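Local coordinates for protein putative sugar ABC transporter (PDB 5ULB) that probably binds methylthioribose-like sugars in the periplasm and delivers them to an ABC transporter for uptake, and holds a selenium analogue of the sugar, at residues 189-194 and 220-225; 207-212 and 230-235. All blocks are in the same frame, centred on the assembly; numbering follows the deposited sequence.

Contact 1: residues 189-194 and 220-225; sequences DTANKV and AYKALQ
The amide of Val-194 donates to Thr-190 O over 2.8 Å, an ordinary helical turn, and the two side chains of that turn meet Ala-220 on the helix next door. This is helix-helix packing in a lobe of a type I periplasmic binding fold: helices 186-200 and 214-226 lie side by side on one face of the central sheet, both reaching Leu-148 of strand 143-148. Their axes come within 7.7 Å and cross at -46°, close enough because alanines line the seam. Ala-191 and Ala-223 are the nearest pair along the backbone, with CA atoms 4.9 Å apart. The methyl of Ala-223 sits 3.6 Å from Ala-191 O, and its other close neighbour is Val-194. With CG1 of Val-194 anti to the backbone N (chi1 169°), that branch ends 3.7 Å from Ala-223 CB, while CG2 swings over to Ala-220 CB. The valine therefore straddles two alanines one turn apart, one branch on each. Thr-190 brings its methyl CG2 to 4.1 Å from Ala-220 N and turns its hydroxyl back to Val-186 O, keeping the polar end off the seam. At the solvent margin Lys-222 runs extended until a bend at chi4 (77°) and makes a salt bridge with Glu-226; partway out, its CD passes 4.1 Å from Ala-191 CB.

Contact 2: residues 207-212 and 230-235; sequences DAIWGT and TEIKLY
Strands 208-211 and 233-235 run parallel, 20° apart in direction, as neighbours in the sheet of this Rossmann-like lobe. Ile-209 bonds with the residues on either side of its partner Leu-234: its N donates to Lys-233 O at 2.9 Å, and its O accepts from Tyr-235 N at 3.0 Å. Gly-211 N then closes on Tyr-235 O at 2.8 Å. At the start of the pairing, Asp-207 O takes a longer bond from Lys-233 N, 3.2 Å, and a second hydrogen from a water that also donates to Glu-231 O. On one face, toward helix 214-226, Ile-209 and Leu-234 lie side by side, with Leu-234 CD2 3.6 Å from Ile-209 CB. Ile-232 CG2, anti to its own N, slants across to Ile-209 CG1 at 3.7 Å. The other face looks to helix 124-138. There Tyr-235 puts CE1 against Ala-208 CB, 4.1 Å away, and sends its hydroxyl to Asp-138, while Trp-210 NE1 reaches Ser-131 OG. Four backbone bonds thus set the register between an aliphatic face and a largely aromatic one whose polar ends helix 124-138 satisfies, probably stiffening the strand that leads to Thr-212, which touches the bound sugar.

How the contacts relate
From the N terminus the chain runs through helix 186-200, strand 208-211, helix 214-226 and strand 233-237, and the segments of the two contacts alternate along it. Contact 1 closes a loop of 25 residues that takes in strand 208-211; contact 2 closes one of 17 that takes in all of helix 214-226, completing a beta-alpha-beta unit. The loops therefore cross, and neither encloses the other. They also touch directly: Tyr-221 CB lies 3.8 Å from Leu-234 CD1, and Leu-224 CD1 rests 3.6 Å from Ile-232 O. Helix 214-226 is thus held by its neighbouring helix on one flank and by the sheet beneath it.

Contact 1: residues 189-194 and 220-225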
ATOM      1  N   ASP A 189      -2.038  11.693  15.448  1.00 15.33           N
ATOM      2  CA  ASP A 189      -2.878  10.899  16.347  1.00 14.09           C
ATOM      3  C   ASP A 189      -2.083   9.748  16.931  1.00 12.20           C
ATOM      4  O   ASP A 189      -2.133   9.508  18.107  1.00 12.71           O
ATOM      5  CB  ASP A 189      -4.053  10.335  15.553  1.00 16.37           C
ATOM      6  CG  ASP A 189      -5.006   9.452  16.393  1.00 17.25           C
ATOM      7  OD1 ASP A 189      -5.459   9.900  17.498  1.00 22.56           O
ATOM      8  OD2 ASP A 189      -5.398   8.311  15.889  1.00 17.92           O
ATOM      9  N   THR A 190      -1.302   9.074  16.050  1.00 10.94           N
ATOM     10  CA  THR A 190      -0.484   7.943  16.546  1.00  9.52           C
ATOM     11  C   THR A 190       0.517   8.447  17.531  1.00  9.92           C
ATOM     12  O   THR A 190       0.790   7.781  18.535  1.00 10.91           O
ATOM     13  CB  THR A 190       0.060   7.124  15.360  1.00  9.85           C
ATOM     14  OG1 THR A 190      -0.976   6.756  14.474  1.00 11.00           O
ATOM     15  CG2 THR A 190       0.779   5.905  15.874  1.00 10.74           C
ATOM     16  N   ALA A 191       1.183   9.565  17.199  1.00  9.98           N
ATOM     17  CA  ALA A 191       2.194  10.077  18.093  1.00 10.66           C
ATOM     18  C   ALA A 191       1.624  10.380  19.494  1.00 10.32           C
ATOM     19  O   ALA A 191       2.231  10.088  20.532  1.00 11.10           O
ATOM     20  CB  ALA A 191       2.852  11.350  17.567  1.00 12.50           C
ATOM     21  N   ASN A 192       0.428  10.949  19.497  1.00 11.18           N
ATOM     22  CA  ASN A 192      -0.201  11.227  20.816  1.00 11.81           C
ATOM     23  C   ASN A 192      -0.560   9.989  21.609  1.00 11.13           C
ATOM     24  O   ASN A 192      -0.314   9.882  22.812  1.00 11.80           O
ATOM     25  CB  ASN A 192      -1.460  12.070  20.625  1.00 13.97           C
ATOM     26  CG  ASN A 192      -1.105  13.472  20.133  1.00 16.43           C
ATOM     27  OD1 ASN A 192      -0.037  14.017  20.417  1.00 17.66           O
ATOM     28  ND2 ASN A 192      -2.092  14.070  19.381  1.00 20.04           N
ATOM     29  N   LYS A 193      -1.083   9.007  20.883  1.00 10.70           N
ATOM     30  CA  LYS A 193      -1.454   7.753  21.489  0.58 11.80           C
ATOM     31  C   LYS A 193      -0.233   6.972  21.987  1.00 11.37           C
ATOM     32  O   LYS A 193      -0.240   6.427  23.096  1.00 11.49           O
ATOM     33  CB  LYS A 193      -2.295   6.883  20.564  0.58 12.85           C
ATOM     34  CG  LYS A 193      -3.679   7.431  20.406  0.58 14.21           C
ATOM     35  CD  LYS A 193      -4.413   6.719  19.313  0.58 17.29           C
ATOM     36  CE  LYS A 193      -5.787   7.243  19.244  0.58 19.80           C
ATOM     37  NZ  LYS A 193      -6.605   6.668  18.072  0.58 20.40           N
ATOM     38  N   VAL A 194       0.851   6.956  21.198  1.00 11.01           N
ATOM     39  CA  VAL A 194       2.058   6.308  21.635  1.00  9.83           C
ATOM     40  C   VAL A 194       2.652   7.034  22.811  1.00 10.85           C
ATOM     41  O   VAL A 194       3.167   6.400  23.752  1.00 12.31           O
ATOM     42  CB  VAL A 194       3.036   6.117  20.451  1.00 10.56           C
ATOM     43  CG1 VAL A 194       4.396   5.682  20.972  1.00 12.46           C
ATOM     44  CG2 VAL A 194       2.502   5.157  19.390  1.00 12.04           C
ATOM     45  N   ALA A 220       4.718   6.907  15.583  1.00  9.75           N
ATOM     46  CA  ALA A 220       5.497   6.328  16.703  1.00  8.78           C
ATOM     47  C   ALA A 220       6.886   6.856  16.743  1.00  9.82           C
ATOM     48  O   ALA A 220       7.391   7.097  17.843  1.00  9.91           O
ATOM     49  CB  ALA A 220       5.494   4.833  16.578  1.00  9.97           C
ATOM     50  N   TYR A 221       7.526   7.001  15.620  1.00  9.32           N
ATOM     51  CA  TYR A 221       8.872   7.548  15.536  1.00  9.31           C
ATOM     52  C   TYR A 221       8.979   8.938  16.203  1.00 10.10           C
ATOM     53  O   TYR A 221       9.836   9.224  17.012  1.00 10.06           O
ATOM     54  CB  TYR A 221       9.350   7.610  14.093  1.00 10.68           C
ATOM     55  CG  TYR A 221      10.741   8.143  13.938  1.00 10.91           C
ATOM     56  CD1 TYR A 221      10.994   9.543  13.890  1.00 13.33           C
ATOM     57  CD2 TYR A 221      11.841   7.325  13.904  1.00 12.76           C
ATOM     58  CE1 TYR A 221      12.238  10.065  13.840  1.00 16.93           C
ATOM     59  CE2 TYR A 221      13.114   7.860  13.778  1.00 15.39           C
ATOM     60  CZ  TYR A 221      13.323   9.236  13.773  1.00 14.92           C
ATOM     61  OH  TYR A 221      14.567   9.691  13.721  1.00 20.82           O
ATOM     62  N   LYS A 222       7.998   9.790  15.803  1.00  9.97           N
ATOM     63  CA  LYS A 222       7.963  11.147  16.453  1.00  9.96           C
ATOM     64  C   LYS A 222       7.803  11.029  17.928  1.00 10.18           C
ATOM     65  O   LYS A 222       8.498  11.731  18.676  1.00 11.49           O
ATOM     66  CB  LYS A 222       6.807  11.912  15.829  1.00 10.83           C
ATOM     67  CG  LYS A 222       6.649  13.360  16.357  1.00 14.40           C
ATOM     68  CD  LYS A 222       5.356  14.036  15.690  1.00 20.47           C
ATOM     69  CE  LYS A 222       4.853  15.299  16.441  1.00 32.60           C
ATOM     70  NZ  LYS A 222       5.826  16.201  15.971  1.00 43.64           N
ATOM     71  N   ALA A 223       6.919  10.166  18.404  1.00  9.57           N
ATOM     72  CA  ALA A 223       6.758  10.031  19.826  1.00 10.83           C
ATOM     73  C   ALA A 223       8.050   9.533  20.480  1.00  9.42           C
ATOM     74  O   ALA A 223       8.417  10.005  21.584  1.00 10.46           O
ATOM     75  CB  ALA A 223       5.637   9.067  20.177  1.00 11.28           C
ATOM     76  N   LEU A 224       8.726   8.588  19.864  1.00  9.27           N
ATOM     77  CA  LEU A 224       9.993   8.097  20.498  1.00  9.92           C
ATOM     78  C   LEU A 224      11.017   9.198  20.610  1.00 11.05           C
ATOM     79  O   LEU A 224      11.723   9.352  21.609  1.00 11.80           O
ATOM     80  CB  LEU A 224      10.593   6.887  19.721  1.00 11.00           C
ATOM     81  CG  LEU A 224       9.706   5.630  19.660  1.00 10.66           C
ATOM     82  CD1 LEU A 224      10.473   4.518  18.984  1.00 13.32           C
ATOM     83  CD2 LEU A 224       9.278   5.179  21.020  1.00 11.44           C
ATOM     84  N   GLN A 225      11.175   9.981  19.544  1.00 11.13           N
ATOM     85  CA  GLN A 225      12.154  11.080  19.583  1.00 12.84           C
ATOM     86  C   GLN A 225      11.778  12.089  20.624  1.00 12.67           C
ATOM     87  O   GLN A 225      12.584  12.488  21.449  1.00 14.51           O
ATOM     88  CB  GLN A 225      12.269  11.705  18.224  1.00 11.93           C
ATOM     89  CG  GLN A 225      13.119  10.868  17.219  1.00 13.90           C
ATOM     90  CD  GLN A 225      14.644  10.752  17.476  1.00 17.06           C
ATOM     91  OE1 GLN A 225      15.141  11.247  18.465  1.00 18.84           O
ATOM     92  NE2 GLN A 225      15.379  10.187  16.502  1.00 17.72           N
TER

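Contact 2: residues 207-212 and 230-235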
ATOM      1  N   ASP A 207      10.271  -3.042  24.652  1.00 10.90           N
ATOM      2  CA  ASP A 207      11.451  -3.322  23.824  1.00 12.32           C
ATOM      3  C   ASP A 207      11.354  -2.879  22.376  1.00 11.05           C
ATOM      4  O   ASP A 207      12.355  -2.423  21.780  1.00 11.45           O
ATOM      5  CB  ASP A 207      11.725  -4.846  23.864  1.00 13.57           C
ATOM      6  CG  ASP A 207      12.012  -5.329  25.278  1.00 14.68           C
ATOM      7  OD1 ASP A 207      12.945  -4.755  25.843  1.00 20.75           O
ATOM      8  OD2 ASP A 207      11.232  -6.151  25.829  1.00 17.15           O
ATOM      9  N   ALA A 208      10.140  -3.023  21.765  1.00 10.67           N
ATOM     10  CA  ALA A 208      10.027  -2.789  20.369  1.00  9.68           C
ATOM     11  C   ALA A 208       8.589  -2.431  20.031  1.00  9.29           C
ATOM     12  O   ALA A 208       7.663  -2.751  20.766  1.00 10.12           O
ATOM     13  CB  ALA A 208      10.533  -4.018  19.564  1.00 11.36           C
ATOM     14  N   ILE A 209       8.445  -1.850  18.819  1.00  8.95           N
ATOM     15  CA  ILE A 209       7.146  -1.533  18.240  1.00  8.88           C
ATOM     16  C   ILE A 209       7.069  -2.097  16.829  1.00  9.29           C
ATOM     17  O   ILE A 209       8.003  -1.882  16.043  1.00 10.18           O
ATOM     18  CB  ILE A 209       6.872   0.001  18.293  1.00 10.16           C
ATOM     19  CG1 ILE A 209       6.909   0.495  19.703  1.00 11.21           C
ATOM     20  CG2 ILE A 209       5.617   0.358  17.543  1.00 11.02           C
ATOM     21  CD1 ILE A 209       6.788   2.003  19.845  1.00 12.66           C
ATOM     22  N   TRP A 210       5.965  -2.783  16.541  1.00  9.21           N
ATOM     23  CA  TRP A 210       5.717  -3.261  15.168  1.00  9.24           C
ATOM     24  C   TRP A 210       4.633  -2.419  14.551  1.00  9.19           C
ATOM     25  O   TRP A 210       3.489  -2.433  15.014  1.00 10.27           O
ATOM     26  CB  TRP A 210       5.301  -4.708  15.184  1.00 10.78           C
ATOM     27  CG  TRP A 210       5.026  -5.325  13.832  1.00 10.28           C
ATOM     28  CD1 TRP A 210       5.835  -5.208  12.728  1.00 10.67           C
ATOM     29  CD2 TRP A 210       3.866  -6.018  13.424  1.00  9.15           C
ATOM     30  NE1 TRP A 210       5.264  -5.859  11.675  1.00 10.60           N
ATOM     31  CE2 TRP A 210       4.063  -6.349  12.082  1.00  9.80           C
ATOM     32  CE3 TRP A 210       2.706  -6.444  14.043  1.00  9.78           C
ATOM     33  CZ2 TRP A 210       3.114  -7.087  11.337  1.00 10.53           C
ATOM     34  CZ3 TRP A 210       1.814  -7.142  13.346  1.00 11.00           C
ATOM     35  CH2 TRP A 210       2.015  -7.445  11.988  1.00  9.82           C
ATOM     36  N   GLY A 211       5.039  -1.679  13.478  1.00  8.55           N
ATOM     37  CA  GLY A 211       4.065  -0.848  12.799  1.00  9.70           C
ATOM     38  C   GLY A 211       3.633  -1.493  11.486  1.00 10.56           C
ATOM     39  O   GLY A 211       4.425  -1.736  10.579  1.00 10.60           O
ATOM     40  N   THR A 212       2.275  -1.715  11.386  1.00  8.82           N
ATOM     41  CA  THR A 212       1.735  -2.433  10.234  1.00  8.69           C
ATOM     42  C   THR A 212       1.434  -1.567   9.044  1.00  9.59           C
ATOM     43  O   THR A 212       1.130  -2.052   7.996  1.00 10.65           O
ATOM     44  CB  THR A 212       0.493  -3.192  10.623  1.00 10.24           C
ATOM     45  OG1 THR A 212      -0.559  -2.296  10.996  1.00 10.15           O
ATOM     46  CG2 THR A 212       0.760  -4.199  11.713  1.00 11.38           C
ATOM     47  N   THR A 230      14.115   6.485  22.419  1.00 11.53           N
ATOM     48  CA  THR A 230      14.694   5.863  21.244  1.00 12.51           C
ATOM     49  C   THR A 230      15.480   4.562  21.529  1.00 12.44           C
ATOM     50  O   THR A 230      15.961   3.940  20.586  1.00 14.89           O
ATOM     51  CB  THR A 230      15.563   6.818  20.440  1.00 13.91           C
ATOM     52  OG1 THR A 230      16.651   7.270  21.176  1.00 17.05           O
ATOM     53  CG2 THR A 230      14.768   7.983  19.839  1.00 15.20           C
ATOM     54  N   GLU A 231      15.492   4.113  22.777  1.00 12.26           N
ATOM     55  CA  GLU A 231      15.955   2.750  23.036  1.00 13.25           C
ATOM     56  C   GLU A 231      14.985   1.704  22.473  1.00 13.38           C
ATOM     57  O   GLU A 231      15.405   0.570  22.304  1.00 15.26           O
ATOM     58  CB  GLU A 231      16.160   2.522  24.552  1.00 14.07           C
ATOM     59  CG  GLU A 231      14.917   2.312  25.425  1.00 15.99           C
ATOM     60  CD  GLU A 231      13.994   3.520  25.694  1.00 14.36           C
ATOM     61  OE1 GLU A 231      14.412   4.665  25.407  1.00 15.90           O
ATOM     62  OE2 GLU A 231      12.850   3.247  26.135  1.00 14.66           O
ATOM     63  N   ILE A 232      13.730   2.079  22.266  1.00 10.98           N
ATOM     64  CA  ILE A 232      12.722   1.186  21.646  1.00 10.37           C
ATOM     65  C   ILE A 232      12.970   1.127  20.213  1.00 11.59           C
ATOM     66  O   ILE A 232      13.051   2.117  19.522  1.00 13.41           O
ATOM     67  CB  ILE A 232      11.304   1.737  21.978  1.00 10.58           C
ATOM     68  CG1 ILE A 232      11.077   1.808  23.468  1.00 11.08           C
ATOM     69  CG2 ILE A 232      10.270   0.946  21.233  1.00 11.05           C
ATOM     70  CD1 ILE A 232       9.771   2.535  23.861  1.00 12.20           C
ATOM     71  N   LYS A 233      13.012  -0.108  19.640  1.00 11.07           N
ATOM     72  CA  LYS A 233      13.261  -0.304  18.229  1.00 11.33           C
ATOM     73  C   LYS A 233      11.984  -0.461  17.407  1.00 11.12           C
ATOM     74  O   LYS A 233      11.039  -1.082  17.876  1.00 11.65           O
ATOM     75  CB  LYS A 233      14.205  -1.511  18.049  1.00 14.64           C
ATOM     76  CG  LYS A 233      15.568  -1.282  18.730  1.00 16.54           C
ATOM     77  CD  LYS A 233      16.192   0.131  18.495  1.00 26.83           C
ATOM     78  CE  LYS A 233      17.503   0.371  19.258  1.00 38.18           C
ATOM     79  NZ  LYS A 233      17.896   1.855  19.432  1.00 40.74           N
ATOM     80  N   LEU A 234      11.991   0.111  16.211  1.00 10.24           N
ATOM     81  CA  LEU A 234      10.837   0.117  15.347  1.00 10.71           C
ATOM     82  C   LEU A 234      11.012  -0.794  14.100  1.00  9.56           C
ATOM     83  O   LEU A 234      12.077  -0.728  13.459  1.00 11.01           O
ATOM     84  CB  LEU A 234      10.494   1.495  14.731  1.00 15.11           C
ATOM     85  CG  LEU A 234      10.170   2.599  15.581  1.00 16.49           C
ATOM     86  CD1 LEU A 234      10.106   3.930  14.813  1.00 16.59           C
ATOM     87  CD2 LEU A 234       8.827   2.308  16.258  1.00 22.13           C
ATOM     88  N   TYR A 235       9.984  -1.572  13.807  1.00  9.32           N
ATOM     89  CA  TYR A 235       9.971  -2.499  12.662  1.00  9.21           C
ATOM     90  C   TYR A 235       8.691  -2.203  11.928  1.00  8.64           C
ATOM     91  O   TYR A 235       7.621  -2.302  12.495  1.00 11.91           O
ATOM     92  CB  TYR A 235       9.981  -3.930  13.210  1.00 10.71           C
ATOM     93  CG  TYR A 235      11.223  -4.275  14.004  1.00 10.41           C
ATOM     94  CD1 TYR A 235      11.359  -3.862  15.305  1.00 10.99           C
ATOM     95  CD2 TYR A 235      12.309  -4.917  13.423  1.00 11.11           C
ATOM     96  CE1 TYR A 235      12.529  -4.108  16.014  1.00 14.10           C
ATOM     97  CE2 TYR A 235      13.467  -5.159  14.107  1.00 13.33           C
ATOM     98  CZ  TYR A 235      13.548  -4.772  15.406  1.00 14.74           C
ATOM     99  OH  TYR A 235      14.705  -4.963  16.109  1.00 19.03           O
TER
HETATM  100  O   HOH W   1      14.837  -2.098  22.736  1.00 19.06           O